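Polyphosphate kinase (Porphyromonas gingivalis, PDB 2O8R) probably catalyses the reversible transfer of the terminal phosphate of ATP onto a growing chain of inorganic polyphosphate, with magnesium as cofactor. Local coordinates at residues E137-L142 and N183-G188; L164-K169 and Y224-S229; Y378-N383 and R417-M422; V400-E405 and S425-V430. The protein carries 3 engineered substitutions. All blocks are in the same frame, centred on the assembly; numbering follows the deposited sequence.

Contact 1 (E137-L142 and N183-G188); sequences EEIFPL and NVPTDG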
loop_
_atom_site.group_PDB
_atom_site.type_symbol
_atom_site.label_atom_id
_atom_site.label_comp_id
_atom_site.label_asym_id
_atom_site.label_seq_id
_atom_site.Cartn_x
_atom_site.Cartn_y
_atom_site.Cartn_z
ATOM N N GLU A 137 20.765 -18.176 3.645
ATOM C CA GLU A 137 20.139 -17.879 2.359
ATOM C C GLU A 137 19.224 -16.659 2.383
ATOM O O GLU A 137 19.069 -15.991 1.366
ATOM C CB GLU A 137 19.352 -19.080 1.836
ATOM C CG GLU A 137 20.155 -20.330 1.553
ATOM C CD GLU A 137 19.265 -21.491 1.116
ATOM O OE1 GLU A 137 18.019 -21.364 1.202
ATOM O OE2 GLU A 137 19.804 -22.532 0.682
ATOM N N GLU A 138 18.611 -16.371 3.528
ATOM C CA GLU A 138 17.557 -15.350 3.582
ATOM C C GLU A 138 17.884 -14.076 4.376
ATOM O O GLU A 138 17.558 -12.978 3.936
ATOM C CB GLU A 138 16.261 -15.964 4.114
ATOM C CG GLU A 138 15.739 -17.126 3.291
ATOM C CD GLU A 138 14.776 -16.702 2.207
ATOM O OE1 GLU A 138 14.632 -15.485 1.965
ATOM O OE2 GLU A 138 14.150 -17.594 1.595
ATOM N N ILE A 139 18.494 -14.218 5.549
ATOM C CA ILE A 139 18.836 -13.045 6.360
ATOM C C ILE A 139 20.121 -12.370 5.897
ATOM O O ILE A 139 20.130 -11.181 5.581
ATOM C CB ILE A 139 19.015 -13.394 7.845
ATOM C CG1 ILE A 139 17.727 -13.980 8.418
ATOM C CG2 ILE A 139 19.431 -12.159 8.619
ATOM C CD1 ILE A 139 17.804 -14.267 9.881
ATOM N N PHE A 140 21.201 -13.141 5.864
ATOM C CA PHE A 140 22.529 -12.606 5.575
ATOM C C PHE A 140 22.574 -11.663 4.371
ATOM O O PHE A 140 23.125 -10.575 4.483
ATOM C CB PHE A 140 23.566 -13.731 5.448
ATOM C CG PHE A 140 24.965 -13.246 5.269
ATOM C CD1 PHE A 140 25.749 -12.947 6.372
ATOM C CD2 PHE A 140 25.501 -13.080 3.994
ATOM C CE1 PHE A 140 27.047 -12.492 6.221
ATOM C CE2 PHE A 140 26.793 -12.625 3.830
ATOM C CZ PHE A 140 27.572 -12.331 4.951
ATOM N N PRO A 141 21.994 -12.061 3.225
ATOM C CA PRO A 141 22.011 -11.130 2.075
ATOM C C PRO A 141 21.366 -9.764 2.337
ATOM O O PRO A 141 21.550 -8.847 1.546
ATOM C CB PRO A 141 21.209 -11.870 0.997
ATOM C CG PRO A 141 21.201 -13.310 1.416
ATOM C CD PRO A 141 21.340 -13.348 2.899
ATOM N N LEU A 142 20.625 -9.633 3.435
ATOM C CA LEU A 142 19.937 -8.386 3.751
ATOM C C LEU A 142 20.642 -7.608 4.876
ATOM O O LEU A 142 20.141 -6.607 5.382
ATOM C CB LEU A 142 18.477 -8.678 4.116
ATOM C CG LEU A 142 17.538 -9.342 3.091
ATOM C CD1 LEU A 142 16.113 -9.398 3.629
ATOM C CD2 LEU A 142 17.554 -8.600 1.769
ATOM N N ASN A 183 21.870 -4.299 11.063
ATOM C CA ASN A 183 20.460 -4.073 10.828
ATOM C C ASN A 183 19.674 -5.339 11.032
ATOM O O ASN A 183 20.163 -6.430 10.755
ATOM C CB ASN A 183 20.247 -3.569 9.398
ATOM C CG ASN A 183 21.023 -4.371 8.370
ATOM O OD1 ASN A 183 22.156 -4.789 8.608
ATOM N ND2 ASN A 183 20.416 -4.593 7.222
ATOM N N VAL A 184 18.453 -5.208 11.528
ATOM C CA VAL A 184 17.556 -6.345 11.513
ATOM C C VAL A 184 16.532 -6.085 10.414
ATOM O O VAL A 184 15.632 -5.262 10.564
ATOM C CB VAL A 184 16.998 -6.675 12.911
ATOM C CG1 VAL A 184 18.005 -6.243 13.944
ATOM C CG2 VAL A 184 15.686 -6.005 13.170
ATOM N N PRO A 185 16.702 -6.762 9.275
ATOM C CA PRO A 185 16.016 -6.404 8.031
ATOM C C PRO A 185 14.527 -6.716 8.040
ATOM O O PRO A 185 14.057 -7.527 7.241
ATOM C CB PRO A 185 16.725 -7.259 6.977
ATOM C CG PRO A 185 17.294 -8.408 7.729
ATOM C CD PRO A 185 17.568 -7.944 9.130
ATOM N N THR A 186 13.783 -6.073 8.932
ATOM C CA THR A 186 12.348 -6.324 9.014
ATOM C C THR A 186 11.606 -5.605 7.902
ATOM O O THR A 186 10.407 -5.772 7.741
ATOM C CB THR A 186 11.765 -5.957 10.368
ATOM O OG1 THR A 186 12.063 -4.588 10.661
ATOM C CG2 THR A 186 12.355 -6.833 11.422
ATOM N N ASP A 187 12.344 -4.831 7.121
ATOM C CA ASP A 187 11.820 -4.246 5.903
ATOM C C ASP A 187 11.727 -5.285 4.787
ATOM O O ASP A 187 11.180 -5.014 3.724
ATOM C CB ASP A 187 12.721 -3.091 5.464
ATOM C CG ASP A 187 14.200 -3.487 5.370
ATOM O OD1 ASP A 187 14.530 -4.687 5.502
ATOM O OD2 ASP A 187 15.043 -2.585 5.165
ATOM N N GLY A 188 12.308 -6.457 5.017
ATOM C CA GLY A 188 12.335 -7.520 4.017
ATOM C C GLY A 188 11.972 -8.894 4.563
ATOM O O GLY A 188 11.725 -9.821 3.801
#
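L142 and P185 supply most of the apolar packing, their side chains crossing at a slant with L142 CB 3.6 Å from P185 CB. The leucine turns CG opposite its own carbonyl carbon (chi1 -61°), which carries CD1 alongside the proline, 4.0 Å from P185 CB. The same methyl also approaches the backbone of G188, with L142 CD1 4.2 Å from G188 CA. I139 adds a looser touch, CG2 to P185 CG at 4.4 Å, and otherwise packs on L209, I212 and I213 of helix 209-214. P185 is the centre of an inverse gamma turn in the loop between strands 178-183 and 192-195, within the family's middle domain; facing it are the C-terminal part of helix 125-139 and the 3-10 segment 140-142. The polar part belongs to N183, whose ND2 gives L142 O a weak, bent hydrogen bond of 2.7 Å (128° at the hydrogen). OD1 of the same amide takes its stronger bond from the backbone N of Y144, just past the 3-10 turn. Across the dimer, R158 of the second subunit packs on L142 and makes a weak hydrogen bond to P141 O.

Contact 2 (L164-K169 and Y224-S229); sequences LAVRLK and YEVMDS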
loop_
_atom_site.group_PDB
_atom_site.type_symbol
_atom_site.label_atom_id
_atom_site.label_comp_id
_atom_site.label_asym_id
_atom_site.label_seq_id
_atom_site.Cartn_x
_atom_site.Cartn_y
_atom_site.Cartn_z
ATOM N N LEU A 164 21.256 -4.064 16.153
ATOM C CA LEU A 164 22.076 -4.821 17.067
ATOM C C LEU A 164 23.414 -4.132 17.141
ATOM O O LEU A 164 24.090 -3.940 16.122
ATOM C CB LEU A 164 22.263 -6.233 16.530
ATOM C CG LEU A 164 21.501 -7.428 17.098
ATOM C CD1 LEU A 164 20.467 -7.075 18.156
ATOM C CD2 LEU A 164 20.878 -8.181 15.945
ATOM N N ALA A 165 23.786 -3.722 18.346
ATOM C CA ALA A 165 25.151 -3.283 18.585
ATOM C C ALA A 165 25.931 -4.477 19.113
ATOM O O ALA A 165 25.547 -5.079 20.115
ATOM C CB ALA A 165 25.183 -2.147 19.560
ATOM N N VAL A 166 27.006 -4.820 18.410
ATOM C CA VAL A 166 27.852 -5.976 18.724
ATOM C C VAL A 166 29.209 -5.525 19.254
ATOM O O VAL A 166 29.832 -4.633 18.682
ATOM C CB VAL A 166 28.136 -6.818 17.447
ATOM C CG1 VAL A 166 29.020 -7.999 17.762
ATOM C CG2 VAL A 166 26.848 -7.285 16.797
ATOM N N ARG A 167 29.663 -6.141 20.342
ATOM C CA ARG A 167 31.010 -5.919 20.871
ATOM C C ARG A 167 31.951 -7.013 20.381
ATOM O O ARG A 167 31.648 -8.200 20.502
ATOM C CB ARG A 167 30.982 -5.923 22.394
ATOM C CG ARG A 167 32.340 -5.841 23.037
ATOM C CD ARG A 167 32.217 -5.466 24.497
ATOM N NE ARG A 167 31.845 -6.598 25.333
ATOM C CZ ARG A 167 31.576 -6.503 26.629
ATOM N NH1 ARG A 167 31.634 -5.322 27.235
ATOM N NH2 ARG A 167 31.245 -7.589 27.320
ATOM N N LEU A 168 33.101 -6.615 19.846
ATOM C CA LEU A 168 34.052 -7.569 19.280
ATOM C C LEU A 168 35.465 -7.504 19.880
ATOM O O LEU A 168 36.002 -6.415 20.106
ATOM C CB LEU A 168 34.136 -7.359 17.772
ATOM C CG LEU A 168 32.813 -7.447 17.022
ATOM C CD1 LEU A 168 32.879 -6.640 15.732
ATOM C CD2 LEU A 168 32.443 -8.900 16.749
ATOM N N LYS A 169 36.059 -8.675 20.122
ATOM C CA LYS A 169 37.476 -8.782 20.471
ATOM C C LYS A 169 38.168 -9.630 19.417
ATOM O O LYS A 169 37.672 -10.693 19.052
ATOM C CB LYS A 169 37.654 -9.396 21.851
ATOM C CG LYS A 169 38.995 -9.092 22.487
ATOM C CD LYS A 169 39.294 -10.100 23.580
ATOM C CE LYS A 169 40.782 -10.344 23.714
ATOM N NZ LYS A 169 41.079 -11.720 24.218
ATOM N N TYR A 224 36.839 -12.320 14.434
ATOM C CA TYR A 224 36.639 -11.808 15.791
ATOM C C TYR A 224 35.998 -12.844 16.676
ATOM O O TYR A 224 35.358 -13.777 16.194
ATOM C CB TYR A 224 35.710 -10.595 15.805
ATOM C CG TYR A 224 36.147 -9.424 14.976
ATOM C CD1 TYR A 224 36.886 -8.386 15.537
ATOM C CD2 TYR A 224 35.801 -9.339 13.633
ATOM C CE1 TYR A 224 37.282 -7.304 14.776
ATOM C CE2 TYR A 224 36.191 -8.259 12.865
ATOM C CZ TYR A 224 36.932 -7.243 13.438
ATOM O OH TYR A 224 37.315 -6.171 12.664
ATOM N N GLU A 225 36.154 -12.646 17.979
ATOM C CA GLU A 225 35.410 -13.379 18.985
ATOM C C GLU A 225 34.230 -12.487 19.384
ATOM O O GLU A 225 34.422 -11.439 20.002
ATOM C CB GLU A 225 36.308 -13.670 20.192
ATOM C CG GLU A 225 36.017 -14.977 20.905
ATOM C CD GLU A 225 36.340 -16.191 20.053
ATOM O OE1 GLU A 225 35.569 -17.178 20.095
ATOM O OE2 GLU A 225 37.364 -16.157 19.335
ATOM N N VAL A 226 33.022 -12.888 18.994
ATOM C CA VAL A 226 31.822 -12.088 19.229
ATOM C C VAL A 226 31.469 -12.107 20.712
ATOM O O VAL A 226 31.045 -13.130 21.241
ATOM C CB VAL A 226 30.613 -12.614 18.429
ATOM C CG1 VAL A 226 29.461 -11.663 18.564
ATOM C CG2 VAL A 226 30.964 -12.821 16.960
HETATM N N MSE A 227 31.634 -10.969 21.378
HETATM C CA MSE A 227 31.518 -10.913 22.839
HETATM C C MSE A 227 30.097 -10.849 23.342
HETATM O O MSE A 227 29.720 -11.578 24.253
HETATM C CB MSE A 227 32.353 -9.764 23.408
HETATM C CG MSE A 227 33.807 -9.842 22.966
HETATM SE SE MSE A 227 34.854 -11.299 23.765
HETATM C CE MSE A 227 34.067 -12.939 23.060
ATOM N N ASP A 228 29.317 -9.971 22.738
ATOM C CA ASP A 228 27.944 -9.779 23.123
ATOM C C ASP A 228 27.302 -8.933 22.041
ATOM O O ASP A 228 27.993 -8.268 21.264
ATOM C CB ASP A 228 27.873 -9.059 24.474
ATOM C CG ASP A 228 26.663 -9.473 25.308
ATOM O OD1 ASP A 228 25.602 -9.823 24.738
ATOM O OD2 ASP A 228 26.781 -9.436 26.553
ATOM N N SER A 229 25.979 -8.995 21.968
ATOM C CA SER A 229 25.224 -8.035 21.193
ATOM C C SER A 229 24.046 -7.571 22.029
ATOM O O SER A 229 23.626 -8.261 22.965
ATOM C CB SER A 229 24.779 -8.619 19.850
ATOM O OG SER A 229 23.826 -9.649 20.015
#
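M227, a selenomethionine, lies at about a right angle across R167. Its CB sits 3.7 Å from R167 NE, at the edge of the guanidinium and in its plane. CG follows, 3.7 Å from R167 O and almost as near to K169 N; the chain then bends at chi2 (-71°) and brings SE to 3.9 Å from K169 CB. Strands 163-169 and 225-235 are antiparallel neighbours in the middle-domain sheet. R167 faces two successive residues, giving its N to D228 O and taking M227 N on its O (both 2.9 Å), while M227 has near-helical backbone angles: a beta bulge. Farther along, K169 and E225 form a regular hydrogen-bonded pair. On the other face V166 CG1 meets V226 CG1 at 3.8 Å, and L168 CD1 stands 4.3 Å above the plane of the Y224 ring, over its centre. L217 and F221 continue this apolar layer, whereas R167 turns its charge to Y177 in a cation-pi contact. The chemistry is thus two-sided: a mainly apolar face at V166, L168 and V226, with the Y224 ring packed on L168, and on the R167 side a charged group flanked by the side chain of M227, with D228 OD2 too distant (4.9 Å from R167 NH2) for a salt bridge.

Contact 3 (Y378-N383 and R417-M422); sequences YRVAEN and RLSERM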
loop_
_atom_site.group_PDB
_atom_site.type_symbol
_atom_site.label_atom_id
_atom_site.label_comp_id
_atom_site.label_asym_id
_atom_site.label_seq_id
_atom_site.Cartn_x
_atom_site.Cartn_y
_atom_site.Cartn_z
ATOM N N TYR A 378 -10.749 13.136 6.071
ATOM C CA TYR A 378 -9.478 13.417 6.760
ATOM C C TYR A 378 -8.336 13.636 5.768
ATOM O O TYR A 378 -7.723 14.701 5.753
ATOM C CB TYR A 378 -9.108 12.320 7.757
ATOM C CG TYR A 378 -7.707 12.475 8.331
ATOM C CD1 TYR A 378 -7.386 13.541 9.168
ATOM C CD2 TYR A 378 -6.706 11.553 8.038
ATOM C CE1 TYR A 378 -6.107 13.689 9.692
ATOM C CE2 TYR A 378 -5.423 11.690 8.557
ATOM C CZ TYR A 378 -5.129 12.760 9.384
ATOM O OH TYR A 378 -3.854 12.899 9.899
ATOM N N ARG A 379 -8.077 12.620 4.945
ATOM C CA ARG A 379 -7.130 12.699 3.838
ATOM C C ARG A 379 -7.768 12.174 2.566
ATOM O O ARG A 379 -8.750 11.437 2.615
ATOM C CB ARG A 379 -5.909 11.821 4.116
ATOM C CG ARG A 379 -4.757 12.499 4.817
ATOM C CD ARG A 379 -3.477 11.691 4.667
ATOM N NE ARG A 379 -3.634 10.322 5.152
ATOM C CZ ARG A 379 -3.178 9.876 6.318
ATOM N NH1 ARG A 379 -2.517 10.688 7.133
ATOM N NH2 ARG A 379 -3.377 8.612 6.669
ATOM N N VAL A 380 -7.201 12.561 1.426
ATOM C CA VAL A 380 -7.345 11.785 0.193
ATOM C C VAL A 380 -5.972 11.217 -0.179
ATOM O O VAL A 380 -5.088 11.935 -0.637
ATOM C CB VAL A 380 -7.994 12.582 -0.973
ATOM C CG1 VAL A 380 -7.642 14.055 -0.892
ATOM C CG2 VAL A 380 -7.595 11.982 -2.326
ATOM N N ALA A 381 -5.791 9.928 0.084
ATOM C CA ALA A 381 -4.523 9.258 -0.186
ATOM C C ALA A 381 -4.734 7.832 -0.688
ATOM O O ALA A 381 -4.039 7.375 -1.589
ATOM C CB ALA A 381 -3.662 9.252 1.050
ATOM N N GLU A 382 -5.694 7.136 -0.091
ATOM C CA GLU A 382 -6.019 5.771 -0.460
ATOM C C GLU A 382 -7.253 5.787 -1.325
ATOM O O GLU A 382 -8.092 6.678 -1.218
ATOM C CB GLU A 382 -6.319 4.928 0.784
ATOM C CG GLU A 382 -5.130 4.658 1.680
ATOM C CD GLU A 382 -4.388 3.399 1.282
ATOM O OE1 GLU A 382 -4.942 2.295 1.476
ATOM O OE2 GLU A 382 -3.249 3.515 0.780
ATOM N N ASN A 383 -7.342 4.791 -2.190
ATOM C CA ASN A 383 -8.552 4.468 -2.906
ATOM C C ASN A 383 -9.593 3.951 -1.938
ATOM O O ASN A 383 -9.241 3.273 -0.989
ATOM C CB ASN A 383 -8.248 3.372 -3.920
ATOM C CG ASN A 383 -8.125 3.901 -5.306
ATOM O OD1 ASN A 383 -9.089 4.432 -5.856
ATOM N ND2 ASN A 383 -6.943 3.760 -5.894
ATOM N N ARG A 417 -1.589 11.340 -7.993
ATOM C CA ARG A 417 -2.253 10.646 -9.091
ATOM C C ARG A 417 -3.740 10.420 -8.791
ATOM O O ARG A 417 -4.590 10.558 -9.681
ATOM C CB ARG A 417 -1.547 9.317 -9.395
ATOM C CG ARG A 417 -2.131 8.550 -10.584
ATOM C CD ARG A 417 -1.347 7.284 -10.887
ATOM N NE ARG A 417 -0.019 7.571 -11.432
ATOM C CZ ARG A 417 0.268 7.632 -12.732
ATOM N NH1 ARG A 417 -0.680 7.428 -13.638
ATOM N NH2 ARG A 417 1.507 7.898 -13.129
ATOM N N LEU A 418 -4.047 10.089 -7.536
ATOM C CA LEU A 418 -5.424 9.815 -7.122
ATOM C C LEU A 418 -6.301 11.076 -7.155
ATOM O O LEU A 418 -7.459 11.021 -7.578
ATOM C CB LEU A 418 -5.453 9.136 -5.748
ATOM C CG LEU A 418 -6.751 9.142 -4.932
ATOM C CD1 LEU A 418 -7.861 8.350 -5.579
ATOM C CD2 LEU A 418 -6.480 8.596 -3.562
ATOM N N SER A 419 -5.741 12.204 -6.724
ATOM C CA SER A 419 -6.460 13.476 -6.748
ATOM C C SER A 419 -6.713 13.946 -8.176
ATOM O O SER A 419 -7.769 14.511 -8.476
ATOM C CB SER A 419 -5.682 14.548 -5.994
ATOM O OG SER A 419 -5.458 14.150 -4.657
ATOM N N GLU A 420 -5.740 13.711 -9.051
ATOM C CA GLU A 420 -5.874 14.130 -10.421
ATOM C C GLU A 420 -6.911 13.240 -11.101
ATOM O O GLU A 420 -7.691 13.714 -11.928
ATOM C CB GLU A 420 -4.512 14.150 -11.148
ATOM C CG GLU A 420 -4.004 12.810 -11.679
ATOM C CD GLU A 420 -2.586 12.873 -12.233
ATOM O OE1 GLU A 420 -2.314 12.193 -13.251
ATOM O OE2 GLU A 420 -1.744 13.595 -11.651
ATOM N N ARG A 421 -6.959 11.969 -10.710
ATOM C CA ARG A 421 -7.936 11.066 -11.273
ATOM C C ARG A 421 -9.330 11.523 -10.884
ATOM O O ARG A 421 -10.258 11.482 -11.704
ATOM C CB ARG A 421 -7.701 9.637 -10.801
ATOM C CG ARG A 421 -8.717 8.655 -11.353
ATOM C CD ARG A 421 -8.397 7.228 -10.968
ATOM N NE ARG A 421 -9.104 6.824 -9.763
ATOM C CZ ARG A 421 -8.517 6.423 -8.644
ATOM N NH1 ARG A 421 -9.267 6.078 -7.611
ATOM N NH2 ARG A 421 -7.194 6.355 -8.555
HETATM N N MSE A 422 -9.465 11.970 -9.639
HETATM C CA MSE A 422 -10.749 12.434 -9.121
HETATM C C MSE A 422 -11.199 13.733 -9.774
HETATM O O MSE A 422 -12.369 13.865 -10.145
HETATM C CB MSE A 422 -10.686 12.613 -7.614
HETATM C CG MSE A 422 -10.596 11.313 -6.848
HETATM SE SE MSE A 422 -10.024 11.634 -5.011
HETATM C CE MSE A 422 -11.663 12.459 -4.324
#
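V380 reaches helix 416-425 with one methyl: CG2 lies 3.6 Å from SE of M422, a selenomethionine, and 3.8 Å from L418 CD2. V380 and M422 run alongside each other with reversed directions, while the leucine crosses the valine obliquely. L418 CD2 also rests against two carbonyl oxygens of the loop, 3.4 Å from A381 O and equally close to E382 O. The polar contact is a hydrogen bond from R421 NH1 to N383 OD1; the modelled 2.4 Å is doubtfully short, so its length carries no weight. The oxygen comes in at the guanidinium edge, with the amide and guanidinium planes 15° apart. A bend at chi3 (94°) swings the arginine head over to N383.

In the next shell E391 of helix 385-395 forms a salt bridge with R421 NE, a second polar partner that helps hold the guanidinium. M422 packs on I387 of that helix and on I429 of strand 428-431, and S419 OG is bonded to N415 O. N383 also lies at the dimer interface, where its O accepts a hydrogen bond from ND2 of N383 of the second subunit. The loop follows strand 370-377 of a domain in the phospholipase D clan, and the helix packs on the part of it that comes after R379, a predicted magnesium-binding residue.

Contact 4 (V400-E405 and S425-V430); sequences VSVFVE and SGIRIV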
loop_
_atom_site.group_PDB
_atom_site.type_symbol
_atom_site.label_atom_id
_atom_site.label_comp_id
_atom_site.label_asym_id
_atom_site.label_seq_id
_atom_site.Cartn_x
_atom_site.Cartn_y
_atom_site.Cartn_z
ATOM N N VAL A 400 -19.697 17.524 -7.349
ATOM C CA VAL A 400 -19.074 16.765 -6.252
ATOM C C VAL A 400 -17.904 17.510 -5.598
ATOM O O VAL A 400 -16.873 17.738 -6.232
ATOM C CB VAL A 400 -18.614 15.359 -6.707
ATOM C CG1 VAL A 400 -17.994 14.600 -5.543
ATOM C CG2 VAL A 400 -19.774 14.564 -7.286
ATOM N N SER A 401 -18.061 17.887 -4.330
ATOM C CA SER A 401 -16.985 18.569 -3.598
ATOM C C SER A 401 -16.482 17.740 -2.424
ATOM O O SER A 401 -17.279 17.142 -1.703
ATOM C CB SER A 401 -17.461 19.912 -3.064
ATOM O OG SER A 401 -18.631 20.321 -3.741
ATOM N N VAL A 402 -15.164 17.704 -2.234
ATOM C CA VAL A 402 -14.572 17.045 -1.062
ATOM C C VAL A 402 -13.677 18.014 -0.294
ATOM O O VAL A 402 -12.673 18.494 -0.828
ATOM C CB VAL A 402 -13.742 15.813 -1.443
ATOM C CG1 VAL A 402 -13.152 15.158 -0.208
ATOM C CG2 VAL A 402 -14.569 14.814 -2.218
ATOM N N PHE A 403 -14.052 18.293 0.955
ATOM C CA PHE A 403 -13.302 19.200 1.823
ATOM C C PHE A 403 -12.409 18.401 2.706
ATOM O O PHE A 403 -12.892 17.630 3.535
ATOM C CB PHE A 403 -14.241 20.057 2.672
ATOM C CG PHE A 403 -15.009 21.053 1.870
ATOM C CD1 PHE A 403 -14.556 22.350 1.743
ATOM C CD2 PHE A 403 -16.162 20.676 1.197
ATOM C CE1 PHE A 403 -15.254 23.264 0.968
ATOM C CE2 PHE A 403 -16.856 21.581 0.426
ATOM C CZ PHE A 403 -16.404 22.878 0.311
ATOM N N VAL A 404 -11.104 18.592 2.523
ATOM C CA VAL A 404 -10.085 17.766 3.169
ATOM C C VAL A 404 -9.283 18.574 4.184
ATOM O O VAL A 404 -8.656 19.590 3.832
ATOM C CB VAL A 404 -9.095 17.166 2.135
ATOM C CG1 VAL A 404 -8.189 16.144 2.795
ATOM C CG2 VAL A 404 -9.829 16.544 0.958
ATOM N N GLU A 405 -9.275 18.102 5.429
ATOM C CA GLU A 405 -8.644 18.834 6.534
ATOM C C GLU A 405 -7.113 18.822 6.584
ATOM O O GLU A 405 -6.527 19.402 7.500
ATOM C CB GLU A 405 -9.194 18.369 7.883
ATOM C CG GLU A 405 -9.040 16.883 8.173
ATOM C CD GLU A 405 -9.353 16.522 9.624
ATOM O OE1 GLU A 405 -8.584 16.923 10.527
ATOM O OE2 GLU A 405 -10.361 15.817 9.860
ATOM N N SER A 425 -12.330 13.047 -13.034
ATOM C CA SER A 425 -13.670 12.474 -12.976
ATOM C C SER A 425 -14.708 13.569 -12.811
ATOM O O SER A 425 -15.897 13.334 -13.036
ATOM C CB SER A 425 -13.788 11.457 -11.842
ATOM O OG SER A 425 -12.792 10.457 -11.957
ATOM N N GLY A 426 -14.255 14.761 -12.416
ATOM C CA GLY A 426 -15.138 15.909 -12.259
ATOM C C GLY A 426 -15.303 16.363 -10.829
ATOM O O GLY A 426 -15.898 17.418 -10.582
ATOM N N ILE A 427 -14.789 15.564 -9.889
ATOM C CA ILE A 427 -14.790 15.913 -8.459
ATOM C C ILE A 427 -13.943 17.164 -8.180
ATOM O O ILE A 427 -12.945 17.405 -8.862
ATOM C CB ILE A 427 -14.228 14.766 -7.594
ATOM C CG1 ILE A 427 -14.995 13.458 -7.822
ATOM C CG2 ILE A 427 -14.252 15.146 -6.152
ATOM C CD1 ILE A 427 -14.356 12.238 -7.134
ATOM N N ARG A 428 -14.357 17.962 -7.200
ATOM C CA ARG A 428 -13.566 19.102 -6.746
ATOM C C ARG A 428 -13.022 18.828 -5.348
ATOM O O ARG A 428 -13.740 18.320 -4.470
ATOM C CB ARG A 428 -14.399 20.377 -6.721
ATOM C CG ARG A 428 -14.818 20.881 -8.078
ATOM C CD ARG A 428 -15.583 22.189 -7.977
ATOM N NE ARG A 428 -15.043 23.105 -6.970
ATOM C CZ ARG A 428 -15.774 23.654 -6.002
ATOM N NH1 ARG A 428 -17.070 23.384 -5.931
ATOM N NH2 ARG A 428 -15.224 24.483 -5.117
ATOM N N ILE A 429 -11.755 19.169 -5.135
ATOM C CA ILE A 429 -11.118 18.925 -3.845
ATOM C C ILE A 429 -10.622 20.243 -3.291
ATOM O O ILE A 429 -9.740 20.869 -3.881
ATOM C CB ILE A 429 -9.939 17.909 -3.945
ATOM C CG1 ILE A 429 -10.456 16.554 -4.441
ATOM C CG2 ILE A 429 -9.283 17.757 -2.610
ATOM C CD1 ILE A 429 -9.404 15.635 -4.993
ATOM N N VAL A 430 -11.198 20.682 -2.174
ATOM C CA VAL A 430 -10.710 21.894 -1.539
ATOM C C VAL A 430 -10.109 21.640 -0.157
ATOM O O VAL A 430 -10.666 20.901 0.664
ATOM C CB VAL A 430 -11.724 23.093 -1.604
ATOM C CG1 VAL A 430 -12.967 22.761 -2.463
ATOM C CG2 VAL A 430 -12.069 23.635 -0.212
#
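Strands 400-404 and 428-430 run parallel, their axes 4.7 Å apart at closest and 23° out of line. Four backbone hydrogen bonds alternate between them: R428 N to V400 O and V402 N to R428 O (both 2.7 Å), then V430 N to V402 O and V404 N to V430 O (both 3.0 Å). CA-H...O contacts fill in between, as from F403 CA to V430 O. On one face the branched side chains interleave. I427 CG2, anti to its own N, lies 3.8 Å from V400 CG1 and 4.0 Å from V402 CG2. Further along, I429 CG2 meets V404 CG2 at 3.8 Å; the V404 side chain also comes within about 5 Å of that of R379, a predicted magnesium ligand. Helices 385-395 and 416-425 cover this face, A394 touching V400 and I427, and M422 touching I427 and I429.

On the opposite face F403 and V430 are aligned neighbours, their side chains extending in a common direction. V430 CG2 is 3.4 Å from F403 CD1 and CG1 stands over the ring, while F494 meets the ring with planes at about 45°. Strand 399-404, helix 416-425 and strand 428-431 form a beta-alpha-beta crossover, whose helix ends in a Schellman motif at G426, a residue with positive phi. Chemically, backbone hydrogen bonds and apolar packing hold the two strands together, while the charge of R428 finds its salt-bridge partner, D498, outside the pair.

The contacts fall into two pairs. Contacts 1 and 2 share the middle domain, their centres 19 Å apart, and meet where V184 CG1 lies 4.0 Å from L164 CD2. Contacts 3 and 4 share the first C-terminal domain, only 10 Å between centres: M422 O and I427 N are 3.0 Å apart, a probable hydrogen bond joining helix 416-425 to the segment that leads into strand 428-431, and V404 packs on the backbone of Y378 and R379. The pairs do not touch; nearest atoms of contacts 1 and 3 are about 17 Å apart, yet both reach the second subunit. Contact 4 borders the predicted phosphohistidine H439: E405 packs against it, while the side chain of F403 is about 11 Å from that of H439.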